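Amidohydrolase 3 domain-containing protein (Pyrococcus horikoshii, PDB 3IGH) is of uncharacterised function but probably hydrolyses carbon-nitrogen bonds other than peptide bonds. Local coordinates at residues 23-28 against 41-46; 216-221 against 229-234; 264-269 against 318-323. All blocks are in the same frame, centred on the assembly; numbering follows the deposited sequence. Where two conformers were deposited one is given.

Contact 1 of 3, residues 23-28 against 41-46; sequences GLVISH and KKIVEL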
# COMPACT_ATOMS: atom_id res chain seq x y z
N GLY A 23 5.27 33.16 -5.81
CA GLY A 23 6.32 32.17 -5.71
C GLY A 23 5.94 30.92 -4.94
O GLY A 23 5.27 31.00 -3.90
N LEU A 24 6.36 29.77 -5.45
CA LEU A 24 6.19 28.48 -4.78
C LEU A 24 7.54 27.80 -4.61
O LEU A 24 8.39 27.90 -5.49
CB LEU A 24 5.31 27.53 -5.61
CG LEU A 24 3.79 27.54 -5.61
CD1 LEU A 24 3.29 26.32 -6.38
CD2 LEU A 24 3.21 27.52 -4.20
N VAL A 25 7.73 27.11 -3.49
CA VAL A 25 8.86 26.19 -3.35
C VAL A 25 8.33 24.78 -3.21
O VAL A 25 7.46 24.52 -2.38
CB VAL A 25 9.79 26.53 -2.16
CG1 VAL A 25 11.00 25.62 -2.15
CG2 VAL A 25 10.25 27.97 -2.24
N ILE A 26 8.86 23.87 -4.02
CA ILE A 26 8.44 22.48 -4.03
C ILE A 26 9.58 21.56 -3.63
O ILE A 26 10.69 21.63 -4.18
CB ILE A 26 7.89 22.05 -5.42
CG1 ILE A 26 6.70 22.93 -5.83
CG2 ILE A 26 7.49 20.57 -5.43
CD1 ILE A 26 6.52 23.03 -7.32
N SER A 27 9.30 20.69 -2.66
CA SER A 27 10.24 19.67 -2.24
C SER A 27 9.58 18.30 -2.29
O SER A 27 8.57 18.09 -1.61
CB SER A 27 10.70 19.95 -0.81
OG SER A 27 11.54 18.91 -0.35
N HIS A 28 10.16 17.39 -3.09
CA HIS A 28 9.68 16.01 -3.24
C HIS A 28 8.17 15.91 -3.48
O HIS A 28 7.46 15.16 -2.78
CB HIS A 28 10.12 15.15 -2.04
CG HIS A 28 11.59 14.90 -1.98
ND1 HIS A 28 12.42 15.50 -1.05
CD2 HIS A 28 12.40 14.11 -2.74
CE1 HIS A 28 13.66 15.09 -1.24
NE2 HIS A 28 13.68 14.25 -2.26
N LYS A 41 12.86 32.19 -4.51
CA LYS A 41 14.13 32.08 -5.24
C LYS A 41 15.32 32.01 -4.28
O LYS A 41 16.27 31.26 -4.52
CB LYS A 41 14.28 33.25 -6.23
CG LYS A 41 15.53 33.19 -7.13
CD LYS A 41 15.42 34.10 -8.36
CE LYS A 41 15.47 35.59 -8.01
NZ LYS A 41 16.86 36.08 -7.75
N LYS A 42 15.24 32.79 -3.20
CA LYS A 42 16.29 32.85 -2.19
C LYS A 42 16.46 31.52 -1.46
O LYS A 42 17.59 31.06 -1.24
CB LYS A 42 15.99 33.97 -1.18
CG LYS A 42 17.15 34.32 -0.27
CD LYS A 42 16.83 35.54 0.60
CE LYS A 42 16.87 36.84 -0.21
NZ LYS A 42 16.66 38.04 0.66
N ILE A 43 15.33 30.91 -1.09
CA ILE A 43 15.30 29.60 -0.43
C ILE A 43 16.03 28.55 -1.27
O ILE A 43 16.92 27.85 -0.77
CB ILE A 43 13.83 29.16 -0.10
CG1 ILE A 43 13.26 30.02 1.02
CG2 ILE A 43 13.76 27.69 0.30
CD1 ILE A 43 11.73 30.05 1.06
N VAL A 44 15.70 28.49 -2.55
CA VAL A 44 16.25 27.49 -3.47
C VAL A 44 17.70 27.79 -3.86
O VAL A 44 18.46 26.88 -4.23
CB VAL A 44 15.31 27.27 -4.69
CG1 VAL A 44 15.91 26.33 -5.71
CG2 VAL A 44 13.99 26.70 -4.21
N GLU A 45 18.10 29.06 -3.75
CA GLU A 45 19.50 29.44 -3.96
C GLU A 45 20.39 28.93 -2.83
O GLU A 45 21.48 28.41 -3.08
CB GLU A 45 19.64 30.95 -4.14
CG GLU A 45 19.48 31.39 -5.59
CD GLU A 45 19.21 32.88 -5.75
OE1 GLU A 45 19.04 33.59 -4.74
OE2 GLU A 45 19.17 33.33 -6.92
N LEU A 46 19.91 29.06 -1.59
CA LEU A 46 20.62 28.59 -0.41
C LEU A 46 20.69 27.07 -0.35
O LEU A 46 21.75 26.50 -0.07
CB LEU A 46 19.95 29.11 0.87
CG LEU A 46 19.98 30.61 1.18
CD1 LEU A 46 18.95 30.93 2.26
CD2 LEU A 46 21.37 31.08 1.60
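Val25, on strand 23-27, spreads its two methyl groups over two successive residues of helix 37-47, Ile43 and Val44. The strand belongs to a four-stranded mixed sheet formed by strands 3-7, 23-27, 30-35 and 50-53, consistent with the small β-domain that accompanies the barrel in many amidohydrolases, and the helix lies across one face of that sheet. With CG1 anti to the backbone N (chi1 -175°) and CG2 beside that nitrogen, the β-branch of Val25 opens like a fork toward the helix. CG1 takes the nearer partner, CG2 of Val44, while CG2 reaches the far end of Ile43.

Val44 has the same rotamer, but the two valines run past one another in opposite directions, so that they meet through one methyl each. Ile43 comes in by a longer arm. Its CG1 branch leaves beside the backbone N (chi1 -71°) and carries CD1 out toward the strand, where the side chain lies at a slant to Val25, and Ile43 CD1 is 4.2 Å from Val25 CG2. The nearest backbones are those of Val25 and Val44, whose CA atoms stand 7.5 Å apart.

All three side chains are buried, and the seam between strand and helix is entirely apolar. Val44 also rests on Leu3 and Ala5 of strand 3-7 and on Ile51, thereby spanning several strands, whereas Ile43 packs against Ser47 of the second subunit. The tightest approach between strand and helix is methyl to methyl, Val25 CG1 to Val44 CG2 at 3.8 Å.

Contact 2 of 3, residues 216-221 against 229-234; sequences RALFYL and INVFAY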
# COMPACT_ATOMS: atom_id res chain seq x y z
N ARG A 216 -5.32 -5.54 -10.14
CA ARG A 216 -4.01 -6.13 -10.45
C ARG A 216 -3.16 -5.22 -11.33
O ARG A 216 -1.96 -5.07 -11.12
CB ARG A 216 -4.16 -7.48 -11.16
CG ARG A 216 -4.68 -8.60 -10.29
CD ARG A 216 -4.65 -9.89 -11.10
NE ARG A 216 -5.12 -11.03 -10.33
CZ ARG A 216 -4.33 -11.81 -9.60
NH1 ARG A 216 -4.85 -12.82 -8.92
NH2 ARG A 216 -3.02 -11.58 -9.55
N ALA A 217 -3.80 -4.61 -12.33
CA ALA A 217 -3.14 -3.66 -13.23
C ALA A 217 -2.64 -2.43 -12.48
O ALA A 217 -1.52 -1.97 -12.69
CB ALA A 217 -4.11 -3.25 -14.34
N LEU A 218 -3.49 -1.89 -11.60
CA LEU A 218 -3.11 -0.73 -10.79
C LEU A 218 -1.91 -1.00 -9.89
O LEU A 218 -0.99 -0.18 -9.82
CB LEU A 218 -4.30 -0.21 -9.97
CG LEU A 218 -5.44 0.50 -10.72
CD1 LEU A 218 -6.63 0.70 -9.78
CD2 LEU A 218 -4.98 1.83 -11.33
N PHE A 219 -1.93 -2.15 -9.21
CA PHE A 219 -0.80 -2.61 -8.39
C PHE A 219 0.49 -2.73 -9.22
O PHE A 219 1.55 -2.30 -8.79
CB PHE A 219 -1.10 -3.96 -7.72
CG PHE A 219 -1.96 -3.87 -6.48
CD1 PHE A 219 -1.77 -2.86 -5.53
CD2 PHE A 219 -2.94 -4.83 -6.24
CE1 PHE A 219 -2.56 -2.79 -4.38
CE2 PHE A 219 -3.73 -4.77 -5.09
CZ PHE A 219 -3.54 -3.75 -4.16
N TYR A 220 0.38 -3.30 -10.42
CA TYR A 220 1.51 -3.41 -11.34
C TYR A 220 2.09 -2.03 -11.69
O TYR A 220 3.28 -1.79 -11.54
CB TYR A 220 1.08 -4.14 -12.63
CG TYR A 220 2.14 -4.12 -13.71
CD1 TYR A 220 3.22 -5.00 -13.67
CD2 TYR A 220 2.06 -3.20 -14.76
CE1 TYR A 220 4.20 -4.98 -14.66
CE2 TYR A 220 3.04 -3.16 -15.75
CZ TYR A 220 4.10 -4.06 -15.70
OH TYR A 220 5.06 -4.03 -16.67
N LEU A 221 1.22 -1.12 -12.13
CA LEU A 221 1.65 0.23 -12.53
C LEU A 221 2.28 1.01 -11.39
O LEU A 221 3.28 1.69 -11.59
CB LEU A 221 0.48 1.01 -13.12
CG LEU A 221 0.02 0.57 -14.51
CD1 LEU A 221 -1.28 1.25 -14.84
CD2 LEU A 221 1.07 0.88 -15.59
N ILE A 229 -0.72 9.59 -12.58
CA ILE A 229 -1.73 10.40 -11.90
C ILE A 229 -2.06 9.74 -10.55
O ILE A 229 -1.84 8.54 -10.37
CB ILE A 229 -3.04 10.54 -12.74
CG1 ILE A 229 -3.64 9.16 -13.05
CG2 ILE A 229 -2.80 11.37 -14.02
CD1 ILE A 229 -5.07 9.16 -13.64
N ASN A 230 -2.57 10.53 -9.61
CA ASN A 230 -3.06 9.99 -8.35
C ASN A 230 -4.37 9.25 -8.56
O ASN A 230 -5.29 9.77 -9.19
CB ASN A 230 -3.21 11.10 -7.30
CG ASN A 230 -1.94 11.90 -7.11
OD1 ASN A 230 -0.87 11.33 -6.84
ND2 ASN A 230 -2.03 13.22 -7.26
N VAL A 231 -4.44 8.02 -8.07
CA VAL A 231 -5.61 7.18 -8.26
C VAL A 231 -6.16 6.75 -6.91
O VAL A 231 -5.49 6.05 -6.15
CB VAL A 231 -5.29 5.94 -9.12
CG1 VAL A 231 -6.52 5.03 -9.27
CG2 VAL A 231 -4.74 6.34 -10.50
N PHE A 232 -7.39 7.16 -6.61
CA PHE A 232 -8.09 6.72 -5.41
C PHE A 232 -9.08 5.62 -5.83
O PHE A 232 -10.15 5.90 -6.40
CB PHE A 232 -8.76 7.91 -4.70
CG PHE A 232 -7.75 8.88 -4.12
CD1 PHE A 232 -7.42 8.82 -2.76
CD2 PHE A 232 -7.10 9.82 -4.93
CE1 PHE A 232 -6.45 9.68 -2.22
CE2 PHE A 232 -6.13 10.69 -4.40
CZ PHE A 232 -5.81 10.61 -3.04
N ALA A 233 -8.70 4.37 -5.57
CA ALA A 233 -9.46 3.21 -6.05
C ALA A 233 -10.65 2.88 -5.17
O ALA A 233 -10.51 2.62 -3.98
CB ALA A 233 -8.55 1.99 -6.17
N TYR A 234 -11.83 2.91 -5.78
CA TYR A 234 -13.04 2.44 -5.11
C TYR A 234 -13.43 1.11 -5.74
O TYR A 234 -13.87 1.06 -6.89
CB TYR A 234 -14.17 3.47 -5.22
CG TYR A 234 -14.01 4.65 -4.28
CD1 TYR A 234 -13.06 5.64 -4.53
CD2 TYR A 234 -14.84 4.79 -3.16
CE1 TYR A 234 -12.91 6.74 -3.67
CE2 TYR A 234 -14.70 5.90 -2.29
CZ TYR A 234 -13.73 6.86 -2.56
OH TYR A 234 -13.58 7.95 -1.73
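Leu218, on helix 212-223, divides its two terminal methyls between Val231 and Ala233 of strand 230-235. Helix and strand are the second and third elements of the beta-alpha-beta unit 202-210, 212-223, 230-235, part of the TIM-barrel fold of the amidohydrolases.

Across the contact the interactions are apolar. CD2 of Leu218 meets CG1 of Val231 at 4.1 Å, the two side chains lying at an angle to each other, and CD1 stands 4.3 Å from CB of Ala233. The leucine CG is anti to its own carbonyl carbon (chi1 -72°), and chi2 of 170° sets the fork at the end of the side chain facing the strand. Val231 and Ala233 are two apart and present their CB atoms on the same side of the strand, which is why one leucine can serve both. The helix and strand backbones stay well separated, with 8.7 Å between the CA atoms of Leu218 and Val231. Phe207 and Val210 of the preceding strand 202-210 extend this apolar cluster: both touch Leu218, while Phe207 also packs on Val231 and Val210 on Ala233.

Among the polar bonds of the strand, Asn230 binds Ser204, Glu466 and Arg255 through its amide, Tyr234 OH is bonded to Asp310, and main-chain bonds tie Asn230 and Phe232 to strand 202-210 and Val231 to Thr257 of strand 256-264.

On the helix, aromatic packing reaches the dimer partner: the ring of Phe219 makes an edge-to-face contact with Phe251 of the second subunit. Between 216-221 and 229-234 the contact is thus made by methyl groups, and it depends on shape and burial, without a directional bond.

Contact 3 of 3, residues 264-269 against 318-323; sequences FTDGSL and DKALDV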
# COMPACT_ATOMS: atom_id res chain seq x y z
N PHE A 264 -24.32 0.63 -5.21
CA PHE A 264 -25.41 1.16 -6.03
C PHE A 264 -26.74 1.01 -5.31
O PHE A 264 -27.01 -0.04 -4.72
CB PHE A 264 -25.50 0.38 -7.35
CG PHE A 264 -24.31 0.55 -8.24
CD1 PHE A 264 -24.30 1.53 -9.23
CD2 PHE A 264 -23.19 -0.28 -8.10
CE1 PHE A 264 -23.20 1.70 -10.06
CE2 PHE A 264 -22.08 -0.11 -8.92
CZ PHE A 264 -22.08 0.87 -9.91
N THR A 265 -27.56 2.05 -5.33
CA THR A 265 -28.95 1.92 -4.91
C THR A 265 -29.87 1.74 -6.11
O THR A 265 -30.78 0.92 -6.06
CB THR A 265 -29.45 3.13 -4.10
OG1 THR A 265 -29.18 4.34 -4.83
CG2 THR A 265 -28.77 3.19 -2.74
N ASP A 266 -29.64 2.51 -7.19
CA ASP A 266 -30.56 2.51 -8.34
C ASP A 266 -29.88 2.55 -9.70
O ASP A 266 -28.66 2.43 -9.81
CB ASP A 266 -31.62 3.61 -8.20
CG ASP A 266 -31.06 5.03 -8.34
OD1 ASP A 266 -29.83 5.23 -8.26
OD2 ASP A 266 -31.87 5.97 -8.49
N GLY A 267 -30.67 2.71 -10.76
CA GLY A 267 -30.13 2.81 -12.11
C GLY A 267 -30.05 4.26 -12.54
O GLY A 267 -29.65 5.13 -11.75
N SER A 268 -30.49 4.53 -13.76
CA SER A 268 -30.36 5.87 -14.34
C SER A 268 -31.69 6.42 -14.83
O SER A 268 -32.63 5.66 -15.09
CB SER A 268 -29.35 5.82 -15.50
OG SER A 268 -29.81 4.97 -16.54
N LEU A 269 -31.77 7.74 -14.96
CA LEU A 269 -32.98 8.39 -15.45
C LEU A 269 -33.26 8.09 -16.92
O LEU A 269 -34.41 7.97 -17.30
CB LEU A 269 -32.95 9.89 -15.21
CG LEU A 269 -33.11 10.28 -13.74
CD1 LEU A 269 -32.59 11.69 -13.53
CD2 LEU A 269 -34.55 10.11 -13.24
N ASP A 318 -34.62 10.30 -6.39
CA ASP A 318 -34.79 10.90 -5.07
C ASP A 318 -35.10 9.87 -3.98
O ASP A 318 -34.70 10.04 -2.83
CB ASP A 318 -35.84 12.02 -5.08
CG ASP A 318 -37.25 11.49 -5.28
OD1 ASP A 318 -37.54 10.89 -6.34
OD2 ASP A 318 -38.06 11.68 -4.36
N LYS A 319 -35.79 8.79 -4.34
CA LYS A 319 -36.03 7.71 -3.37
C LYS A 319 -34.75 6.91 -3.12
O LYS A 319 -34.50 6.48 -2.00
CB LYS A 319 -37.16 6.78 -3.82
CG LYS A 319 -37.60 5.80 -2.74
CD LYS A 319 -38.80 4.97 -3.19
CE LYS A 319 -39.54 4.43 -1.97
NZ LYS A 319 -40.81 3.75 -2.34
N ALA A 320 -33.94 6.74 -4.16
CA ALA A 320 -32.63 6.09 -4.02
C ALA A 320 -31.75 6.85 -3.04
O ALA A 320 -31.01 6.24 -2.27
CB ALA A 320 -31.96 6.02 -5.34
N LEU A 321 -31.85 8.17 -3.09
CA LEU A 321 -31.14 9.03 -2.15
C LEU A 321 -31.59 8.80 -0.70
O LEU A 321 -30.75 8.78 0.20
CB LEU A 321 -31.29 10.50 -2.54
CG LEU A 321 -30.56 11.51 -1.64
CD1 LEU A 321 -29.06 11.23 -1.58
CD2 LEU A 321 -30.82 12.91 -2.12
N ASP A 322 -32.90 8.63 -0.49
CA ASP A 322 -33.44 8.26 0.83
C ASP A 322 -32.77 6.99 1.34
O ASP A 322 -32.34 6.93 2.49
CB ASP A 322 -34.96 8.05 0.80
CG ASP A 322 -35.75 9.34 0.66
OD1 ASP A 322 -35.34 10.37 1.22
OD2 ASP A 322 -36.82 9.30 -0.00
N VAL A 323 -32.69 5.98 0.46
CA VAL A 323 -32.07 4.70 0.76
C VAL A 323 -30.59 4.88 1.11
O VAL A 323 -30.13 4.35 2.12
CB VAL A 323 -32.25 3.70 -0.42
CG1 VAL A 323 -31.47 2.40 -0.19
CG2 VAL A 323 -33.73 3.40 -0.66
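Thr265, just after strand 256-264, leans with its whole side chain on the first turn of helix 318-331. Thr265 CB lies 3.9 Å from Ala320 O. From there one branch, Thr265 OG1, sits between the backbone N and the carbonyl carbon (chi1 53°), passing 3.3 Å from CB of Ala320 and hydrogen-bonding to the main-chain O of His314. The other branch, Thr265 CG2, ends 3.8 Å from CG1 of Val323, one turn further along the helix, the two side chains running alongside in opposing senses. In the TIM barrel of this family, strands 256-264 and 310-315 are parallel neighbours, and the contact joins the exit of the first to the helix that follows the second. Replacing Thr265 with an alanine is likely to leave His314 O without its hydroxyl partner and open a gap beside Val323.

Asp266 reaches the same alanine methyl with its carboxylate, OD2 coming within 3.2 Å of Ala320 CB. OD1 accepts from the backbone N of Ile316, and OD2 from those of Gly317, just ahead of the helix, and of Leu275, in a separate loop.

Overall arrangement
From the N terminus, contact 1 comes first, closing a short loop through strand 30-35 and tying helix 37-47 to the small four-stranded sheet. The chain then enters the barrel, where contact 2 closes the brief turn between helix 212-223 and strand 230-235. Contact 3 spans the longest excursion, 48 intervening residues that include helix 294-305, and joins the loop after strand 256-264 to helix 318-331, which follows strand 310-315. The three loops follow in series, neither nested nor crossed. Contacts 1 and 3 lie on opposite sides of the chain's centre, their own centres about 49 Å apart. Contacts 1 and 2 both touch the second subunit, whereas no other chain touches the segments of contact 3.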